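Local coordinates for protein flavin-containing monooxygenase (Allium sativum, PDB 6WPU) that probably catalyses the flavin-dependent S-oxygenation of S-allyl-L-cysteine in garlic, using bound flavin-adenine dinucleotide (FAD) as its cofactor, at residues P318-V323 with S363-K368; D400-L405 with S412-W417. One frame throughout, in Å; residues are numbered along the deposited sequence.

Contact 1: P318-V323 with S363-K368; sequences PLYKHV and SLPTKK. With SO4 (sulfate ion), chain F.
Y320 holds its CG anti to the backbone N (chi1 174°), and this carries the hydroxyl end out to P365. L364 has CG anti to its carbonyl carbon, and its CD2 comes to the ring edge. Y320 belongs to a type II beta turn from L319 to H322; P365 lies just ahead of helix 367-383. The contact is apolar. Y320 OH lies 3.5 Å from P365 CG, and Y320 CE2 is 3.8 Å from P365 CD. L364 CD2 stays near the ring plane, 4.1 Å from Y320 CE2. Over one face of the ring, K321 CG sits 3.6 Å above the plane. W353 of helix 343-358 touches both Y320 and L364, and Y320 also touches M370 and D373 of helix 367-383.

T366 is the N-cap residue of helix 367-383. A sulfate, probably from the crystallisation liquor, sits beside this helix start, where the first amides would favour an anion. K367 N hydrogen-bonds sulfate O1 and O2. The lysine chain bends at its last torsion, and K367 NZ makes a weak 3.2 Å hydrogen bond to sulfate O4.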
ATOM      1  N   PRO A 318      -9.612  13.751  10.746  1.00 44.76           N
ATOM      2  CA  PRO A 318      -8.521  14.532  10.127  1.00 44.91           C
ATOM      3  C   PRO A 318      -7.086  14.163  10.559  1.00 44.00           C
ATOM      4  O   PRO A 318      -6.847  13.830  11.732  1.00 45.72           O
ATOM      5  CB  PRO A 318      -8.853  15.972  10.541  1.00 47.57           C
ATOM      6  CG  PRO A 318      -9.723  15.845  11.743  1.00 51.81           C
ATOM      7  CD  PRO A 318     -10.538  14.610  11.497  1.00 46.92           C
ATOM      8  N   LEU A 319      -6.160  14.179   9.594  1.00 42.53           N
ATOM      9  CA  LEU A 319      -4.761  13.828   9.821  1.00 40.34           C
ATOM     10  C   LEU A 319      -3.883  14.949   9.296  1.00 43.50           C
ATOM     11  O   LEU A 319      -3.906  15.255   8.097  1.00 36.91           O
ATOM     12  CB  LEU A 319      -4.376  12.516   9.140  1.00 39.30           C
ATOM     13  CG  LEU A 319      -5.018  11.224   9.643  1.00 39.82           C
ATOM     14  CD1 LEU A 319      -4.431  10.033   8.905  1.00 34.94           C
ATOM     15  CD2 LEU A 319      -4.852  11.096  11.154  1.00 35.32           C
ATOM     16  N   TYR A 320      -3.108  15.550  10.191  1.00 35.13           N
ATOM     17  CA  TYR A 320      -2.180  16.593   9.798  1.00 38.28           C
ATOM     18  C   TYR A 320      -1.036  15.951   9.024  1.00 40.67           C
ATOM     19  O   TYR A 320      -0.406  15.007   9.520  1.00 36.63           O
ATOM     20  CB  TYR A 320      -1.680  17.332  11.041  1.00 40.90           C
ATOM     21  CG  TYR A 320      -0.606  18.342  10.768  1.00 40.21           C
ATOM     22  CD1 TYR A 320      -0.836  19.433   9.914  1.00 36.22           C
ATOM     23  CD2 TYR A 320       0.649  18.205  11.348  1.00 38.13           C
ATOM     24  CE1 TYR A 320       0.165  20.367   9.666  1.00 49.17           C
ATOM     25  CE2 TYR A 320       1.654  19.123  11.103  1.00 41.84           C
ATOM     26  CZ  TYR A 320       1.410  20.203  10.270  1.00 47.49           C
ATOM     27  OH  TYR A 320       2.423  21.106  10.048  1.00 51.73           O
ATOM     28  N   LYS A 321      -0.808  16.426   7.792  1.00 39.49           N
ATOM     29  CA  LYS A 321       0.216  15.870   6.897  1.00 33.66           C
ATOM     30  C   LYS A 321       0.035  14.362   6.703  1.00 36.05           C
ATOM     31  O   LYS A 321       1.006  13.629   6.498  1.00 34.44           O
ATOM     32  CB  LYS A 321       1.627  16.184   7.412  1.00 36.69           C
ATOM     33  CG  LYS A 321       1.906  17.671   7.636  1.00 37.65           C
ATOM     34  CD  LYS A 321       1.592  18.472   6.370  1.00 47.48           C
ATOM     35  CE  LYS A 321       2.077  19.908   6.495  1.00 54.72           C
ATOM     36  NZ  LYS A 321       1.581  20.754   5.387  1.00 56.39           N
ATOM     37  N   HIS A 322      -1.216  13.889   6.778  1.00 31.73           N
ATOM     38  CA  HIS A 322      -1.582  12.480   6.598  1.00 34.92           C
ATOM     39  C   HIS A 322      -1.057  11.583   7.720  1.00 38.87           C
ATOM     40  O   HIS A 322      -1.037  10.350   7.570  1.00 35.95           O
ATOM     41  CB  HIS A 322      -1.109  11.912   5.242  1.00 39.05           C
ATOM     42  CG  HIS A 322      -1.430  12.778   4.057  1.00 45.81           C
ATOM     43  ND1 HIS A 322      -2.667  12.779   3.443  1.00 45.58           N
ATOM     44  CD2 HIS A 322      -0.659  13.637   3.345  1.00 44.90           C
ATOM     45  CE1 HIS A 322      -2.653  13.621   2.425  1.00 42.67           C
ATOM     46  NE2 HIS A 322      -1.447  14.151   2.339  1.00 45.78           N
ATOM     47  N   VAL A 323      -0.658  12.163   8.857  1.00 36.06           N
ATOM     48  CA  VAL A 323       0.053  11.413   9.885  1.00 33.91           C
ATOM     49  C   VAL A 323      -0.593  11.567  11.260  1.00 36.71           C
ATOM     50  O   VAL A 323      -0.866  10.567  11.934  1.00 32.58           O
ATOM     51  CB  VAL A 323       1.539  11.836   9.924  1.00 37.29           C
ATOM     52  CG1 VAL A 323       2.232  11.322  11.198  1.00 28.89           C
ATOM     53  CG2 VAL A 323       2.262  11.306   8.701  1.00 36.01           C
ATOM     54  N   SER A 363       9.233  20.468  16.809  1.00 44.77           N
ATOM     55  CA  SER A 363       7.916  20.792  17.323  1.00 53.06           C
ATOM     56  C   SER A 363       6.851  20.607  16.247  1.00 52.05           C
ATOM     57  O   SER A 363       7.129  20.653  15.047  1.00 51.19           O
ATOM     58  CB  SER A 363       7.893  22.232  17.845  1.00 63.84           C
ATOM     59  OG  SER A 363       6.714  22.487  18.582  1.00 75.06           O
ATOM     60  N   LEU A 364       5.626  20.375  16.697  1.00 50.74           N
ATOM     61  CA  LEU A 364       4.418  20.440  15.886  1.00 45.27           C
ATOM     62  C   LEU A 364       3.748  21.797  16.076  1.00 47.93           C
ATOM     63  O   LEU A 364       4.017  22.491  17.058  1.00 49.66           O
ATOM     64  CB  LEU A 364       3.454  19.317  16.283  1.00 40.48           C
ATOM     65  CG  LEU A 364       3.813  17.896  15.846  1.00 45.00           C
ATOM     66  CD1 LEU A 364       2.856  16.857  16.449  1.00 40.85           C
ATOM     67  CD2 LEU A 364       3.813  17.806  14.311  1.00 46.96           C
ATOM     68  N   PRO A 365       2.875  22.228  15.154  1.00 49.19           N
ATOM     69  CA  PRO A 365       2.089  23.444  15.418  1.00 48.40           C
ATOM     70  C   PRO A 365       1.110  23.212  16.559  1.00 51.13           C
ATOM     71  O   PRO A 365       1.007  22.087  17.059  1.00 49.20           O
ATOM     72  CB  PRO A 365       1.344  23.688  14.091  1.00 49.67           C
ATOM     73  CG  PRO A 365       2.005  22.816  13.084  1.00 46.87           C
ATOM     74  CD  PRO A 365       2.539  21.635  13.848  1.00 47.40           C
ATOM     75  N   THR A 366       0.364  24.238  16.960  1.00 51.53           N
ATOM     76  CA  THR A 366      -0.704  24.013  17.923  1.00 50.02           C
ATOM     77  C   THR A 366      -1.798  23.135  17.314  1.00 52.38           C
ATOM     78  O   THR A 366      -1.913  22.989  16.094  1.00 58.26           O
ATOM     79  CB  THR A 366      -1.317  25.335  18.388  1.00 55.42           C
ATOM     80  OG1 THR A 366      -2.096  25.899  17.329  1.00 57.30           O
ATOM     81  CG2 THR A 366      -0.240  26.331  18.806  1.00 53.81           C
ATOM     82  N   LYS A 367      -2.613  22.544  18.191  1.00 54.13           N
ATOM     83  CA  LYS A 367      -3.732  21.729  17.730  1.00 49.76           C
ATOM     84  C   LYS A 367      -4.629  22.510  16.783  1.00 51.14           C
ATOM     85  O   LYS A 367      -5.085  21.979  15.761  1.00 46.84           O
ATOM     86  CB  LYS A 367      -4.544  21.222  18.918  1.00 48.45           C
ATOM     87  CG  LYS A 367      -3.831  20.195  19.773  1.00 51.72           C
ATOM     88  CD  LYS A 367      -4.724  19.715  20.902  1.00 57.76           C
ATOM     89  CE  LYS A 367      -4.001  18.709  21.796  1.00 63.64           C
ATOM     90  NZ  LYS A 367      -3.033  19.387  22.709  1.00 66.14           N
ATOM     91  N   LYS A 368      -4.902  23.773  17.116  1.00 52.96           N
ATOM     92  CA  LYS A 368      -5.739  24.604  16.259  1.00 54.00           C
ATOM     93  C   LYS A 368      -5.082  24.826  14.903  1.00 53.23           C
ATOM     94  O   LYS A 368      -5.749  24.766  13.865  1.00 61.05           O
ATOM     95  CB  LYS A 368      -6.025  25.941  16.948  1.00 61.43           C
ATOM     96  CG  LYS A 368      -7.105  26.781  16.275  1.00 67.67           C
ATOM     97  CD  LYS A 368      -7.111  28.212  16.820  1.00 74.49           C
ATOM     98  CE  LYS A 368      -8.198  29.044  16.154  1.00 81.32           C
ATOM     99  NZ  LYS A 368      -8.804  28.295  15.013  1.00 85.14           N
TER
HETATM  100  S   SO4 F 505      -2.093  23.439  21.879  0.84 70.96           S
HETATM  101  O1  SO4 F 505      -3.363  23.515  21.167  0.84 68.93           O
HETATM  102  O2  SO4 F 505      -1.038  22.968  20.989  0.84 66.47           O
HETATM  103  O3  SO4 F 505      -1.733  24.775  22.349  0.84 74.41           O
HETATM  104  O4  SO4 F 505      -2.242  22.512  23.008  0.84 68.54           O

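Contact 2: D400-L405 with S412-W417; sequences DYDDWL and SCIEEW
A short helix-loop-helix connection sets this contact: helix 398-409 meets the loop that leads into helix 416-431. D403 on the helix takes the backbone amide of I414 in that loop. I414 N donates to D403 OD1 at 2.8 Å, and the bond is nearly straight, with an angle of 170° at the hydrogen. OD1 accepts through its syn lone pair, on the side of the other carboxylate oxygen. The CG of D403 is anti to its carbonyl carbon (chi1 -77°), which lets the carboxylate reach across to the loop.

The second oxygen is also used. A water donates to D403 OD2 and to I414 O, so both peptide groups flanking the I414 CA are tied to one carboxylate, the amide directly and the carbonyl through the water. The water's bond to I414 O is unusually short, so its exact length is doubtful. D403 OD2 also forms a salt bridge with R419 of helix 416-431, and D400 OD1 pairs with the same arginine. The nearby R419 would be expected to favour ionised D403.

Side-chain carbons of C413 and I414 pack against the aspartates in the rest of the contact. C413 CB lies 3.3 Å from D403 OD1. I414 CB points toward the helix, and I414 CG1 meets D402 CB at 3.8 Å. D402 is buried and also touches L346 and L349 of helix 343-358. Its side chain is about 11 Å from the bound FAD. I414 CD1 lies 4.1 Å from D402 OD2.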
ATOM      1  N   ASP A 400       7.806  16.063  -3.171  1.00 47.72           N
ATOM      2  CA  ASP A 400       7.717  17.328  -2.449  1.00 55.31           C
ATOM      3  C   ASP A 400       7.238  17.101  -1.024  1.00 53.44           C
ATOM      4  O   ASP A 400       7.706  17.766  -0.090  1.00 53.53           O
ATOM      5  CB  ASP A 400       6.773  18.283  -3.175  1.00 58.35           C
ATOM      6  CG  ASP A 400       7.252  18.629  -4.576  1.00 63.61           C
ATOM      7  OD1 ASP A 400       8.481  18.593  -4.812  1.00 60.78           O
ATOM      8  OD2 ASP A 400       6.396  18.934  -5.434  1.00 63.88           O
ATOM      9  N   TYR A 401       6.288  16.173  -0.849  1.00 47.41           N
ATOM     10  CA  TYR A 401       5.861  15.775   0.486  1.00 46.33           C
ATOM     11  C   TYR A 401       7.018  15.157   1.262  1.00 46.10           C
ATOM     12  O   TYR A 401       7.286  15.541   2.410  1.00 43.10           O
ATOM     13  CB  TYR A 401       4.686  14.801   0.380  1.00 38.21           C
ATOM     14  CG  TYR A 401       4.265  14.192   1.695  1.00 40.64           C
ATOM     15  CD1 TYR A 401       4.661  12.908   2.043  1.00 36.54           C
ATOM     16  CD2 TYR A 401       3.473  14.897   2.592  1.00 42.75           C
ATOM     17  CE1 TYR A 401       4.273  12.335   3.240  1.00 37.38           C
ATOM     18  CE2 TYR A 401       3.087  14.335   3.810  1.00 39.01           C
ATOM     19  CZ  TYR A 401       3.494  13.055   4.128  1.00 41.59           C
ATOM     20  OH  TYR A 401       3.111  12.484   5.337  1.00 36.74           O
ATOM     21  N   ASP A 402       7.706  14.182   0.652  1.00 45.40           N
ATOM     22  CA  ASP A 402       8.906  13.613   1.262  1.00 45.99           C
ATOM     23  C   ASP A 402       9.898  14.704   1.649  1.00 49.82           C
ATOM     24  O   ASP A 402      10.435  14.702   2.761  1.00 46.74           O
ATOM     25  CB  ASP A 402       9.581  12.629   0.305  1.00 49.56           C
ATOM     26  CG  ASP A 402       8.825  11.321   0.154  1.00 50.83           C
ATOM     27  OD1 ASP A 402       7.881  11.047   0.929  1.00 46.50           O
ATOM     28  OD2 ASP A 402       9.199  10.559  -0.757  1.00 48.67           O
ATOM     29  N   ASP A 403      10.165  15.642   0.731  1.00 47.51           N
ATOM     30  CA  ASP A 403      11.145  16.684   1.022  1.00 47.62           C
ATOM     31  C   ASP A 403      10.687  17.569   2.173  1.00 49.81           C
ATOM     32  O   ASP A 403      11.511  18.008   2.984  1.00 47.58           O
ATOM     33  CB  ASP A 403      11.421  17.530  -0.221  1.00 51.30           C
ATOM     34  CG  ASP A 403      12.327  16.830  -1.218  1.00 59.35           C
ATOM     35  OD1 ASP A 403      12.934  15.808  -0.850  1.00 59.41           O
ATOM     36  OD2 ASP A 403      12.428  17.298  -2.374  1.00 65.23           O
ATOM     37  N   TRP A 404       9.381  17.856   2.258  1.00 47.87           N
ATOM     38  CA  TRP A 404       8.879  18.595   3.413  1.00 46.95           C
ATOM     39  C   TRP A 404       9.190  17.850   4.710  1.00 49.26           C
ATOM     40  O   TRP A 404       9.635  18.453   5.696  1.00 50.97           O
ATOM     41  CB  TRP A 404       7.374  18.844   3.284  1.00 45.72           C
ATOM     42  CG  TRP A 404       6.849  19.709   4.393  1.00 50.37           C
ATOM     43  CD1 TRP A 404       6.764  21.068   4.396  1.00 54.70           C
ATOM     44  CD2 TRP A 404       6.375  19.274   5.678  1.00 50.83           C
ATOM     45  NE1 TRP A 404       6.259  21.510   5.598  1.00 56.12           N
ATOM     46  CE2 TRP A 404       6.014  20.430   6.402  1.00 52.02           C
ATOM     47  CE3 TRP A 404       6.220  18.022   6.281  1.00 45.87           C
ATOM     48  CZ2 TRP A 404       5.502  20.375   7.694  1.00 45.79           C
ATOM     49  CZ3 TRP A 404       5.712  17.963   7.575  1.00 46.40           C
ATOM     50  CH2 TRP A 404       5.354  19.136   8.264  1.00 43.43           C
ATOM     51  N   LEU A 405       8.976  16.538   4.722  1.00 44.86           N
ATOM     52  CA  LEU A 405       9.328  15.749   5.893  1.00 37.90           C
ATOM     53  C   LEU A 405      10.829  15.796   6.146  1.00 43.83           C
ATOM     54  O   LEU A 405      11.272  15.996   7.283  1.00 44.29           O
ATOM     55  CB  LEU A 405       8.848  14.307   5.716  1.00 35.25           C
ATOM     56  CG  LEU A 405       7.336  14.051   5.745  1.00 39.45           C
ATOM     57  CD1 LEU A 405       7.008  12.629   5.292  1.00 38.42           C
ATOM     58  CD2 LEU A 405       6.792  14.307   7.122  1.00 36.46           C
ATOM     59  N   SER A 412      18.492  14.782   4.380  1.00 49.07           N
ATOM     60  CA  SER A 412      18.700  15.085   2.972  1.00 57.55           C
ATOM     61  C   SER A 412      17.397  14.938   2.199  1.00 51.19           C
ATOM     62  O   SER A 412      16.510  14.174   2.580  1.00 51.07           O
ATOM     63  CB  SER A 412      19.753  14.154   2.382  1.00 60.78           C
ATOM     64  OG  SER A 412      21.024  14.441   2.932  1.00 60.73           O
ATOM     65  N   CYS A 413      17.286  15.695   1.113  1.00 53.44           N
ATOM     66  CA  CYS A 413      16.142  15.640   0.208  1.00 59.10           C
ATOM     67  C   CYS A 413      16.258  14.443  -0.740  1.00 52.91           C
ATOM     68  O   CYS A 413      17.319  13.830  -0.879  1.00 55.03           O
ATOM     69  CB  CYS A 413      16.030  16.949  -0.590  1.00 65.52           C
ATOM     70  SG  CYS A 413      15.525  18.425   0.398  1.00 75.76           S
ATOM     71  N   ILE A 414      15.136  14.102  -1.384  1.00 50.14           N
ATOM     72  CA  ILE A 414      15.127  12.986  -2.322  1.00 48.38           C
ATOM     73  C   ILE A 414      16.088  13.280  -3.470  1.00 52.76           C
ATOM     74  O   ILE A 414      16.160  14.411  -3.978  1.00 48.47           O
ATOM     75  CB  ILE A 414      13.698  12.725  -2.828  1.00 50.78           C
ATOM     76  CG1 ILE A 414      12.803  12.241  -1.682  1.00 51.14           C
ATOM     77  CG2 ILE A 414      13.681  11.704  -3.969  1.00 51.95           C
ATOM     78  CD1 ILE A 414      13.296  10.971  -0.993  1.00 44.43           C
ATOM     79  N   GLU A 415      16.857  12.259  -3.861  1.00 51.47           N
ATOM     80  CA  GLU A 415      17.842  12.413  -4.923  1.00 54.94           C
ATOM     81  C   GLU A 415      17.150  12.743  -6.244  1.00 59.22           C
ATOM     82  O   GLU A 415      16.017  12.321  -6.503  1.00 52.55           O
ATOM     83  CB  GLU A 415      18.675  11.134  -5.077  1.00 54.72           C
ATOM     84  CG  GLU A 415      19.230  10.518  -3.795  1.00 50.78           C
ATOM     85  CD  GLU A 415      18.289   9.474  -3.199  1.00 60.65           C
ATOM     86  OE1 GLU A 415      17.056   9.674  -3.267  1.00 59.82           O
ATOM     87  OE2 GLU A 415      18.779   8.443  -2.680  1.00 61.97           O
ATOM     88  N   GLU A 416      17.848  13.505  -7.090  1.00 58.72           N
ATOM     89  CA  GLU A 416      17.275  13.883  -8.381  1.00 59.91           C
ATOM     90  C   GLU A 416      17.082  12.672  -9.281  1.00 56.81           C
ATOM     91  O   GLU A 416      16.065  12.570  -9.979  1.00 61.63           O
ATOM     92  CB  GLU A 416      18.153  14.923  -9.081  1.00 66.11           C
ATOM     93  CG  GLU A 416      17.844  16.345  -8.683  1.00 74.50           C
ATOM     94  CD  GLU A 416      18.623  16.780  -7.463  1.00 85.44           C
ATOM     95  OE1 GLU A 416      19.512  16.012  -7.035  1.00 87.37           O
ATOM     96  OE2 GLU A 416      18.344  17.885  -6.940  1.00 89.89           O
ATOM     97  N   TRP A 417      18.049  11.747  -9.287  1.00 54.04           N
ATOM     98  CA  TRP A 417      17.894  10.539 -10.088  1.00 54.93           C
ATOM     99  C   TRP A 417      16.644   9.759  -9.684  1.00 55.34           C
ATOM    100  O   TRP A 417      16.027   9.096 -10.526  1.00 53.06           O
ATOM    101  CB  TRP A 417      19.151   9.661  -9.982  1.00 53.15           C
ATOM    102  CG  TRP A 417      19.412   9.085  -8.616  1.00 54.37           C
ATOM    103  CD1 TRP A 417      20.341   9.515  -7.716  1.00 53.26           C
ATOM    104  CD2 TRP A 417      18.737   7.965  -7.992  1.00 52.90           C
ATOM    105  NE1 TRP A 417      20.288   8.744  -6.574  1.00 56.30           N
ATOM    106  CE2 TRP A 417      19.315   7.790  -6.716  1.00 50.57           C
ATOM    107  CE3 TRP A 417      17.707   7.096  -8.394  1.00 47.92           C
ATOM    108  CZ2 TRP A 417      18.889   6.790  -5.832  1.00 54.43           C
ATOM    109  CZ3 TRP A 417      17.277   6.109  -7.513  1.00 50.31           C
ATOM    110  CH2 TRP A 417      17.874   5.961  -6.247  1.00 52.15           C
TER
HETATM  111  O   HOH W   1      14.353  16.199  -3.922  1.00 46.10           O

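In the fold
From the N terminus, strand 24-28 of the parallel sheet comes early, where the FAD pocket begins; other pocket residues follow up to 344. Contact 1 closes a loop that runs from the turn after strand 315-317, through strand 332-334 and helix 343-358, to the start of helix 367-383. Contact 2 follows in series and closes a far shorter loop, between helix 398-409 and the entry to helix 416-431. The two loops neither nest nor cross. Their centres are about 20 Å apart, but residues 318-323 touch helix 398-409 directly: K321 O is probably hydrogen-bonded to Y401 OH, and K321 makes a cation-pi contact with W404. Helix 343-358 also borders both contacts.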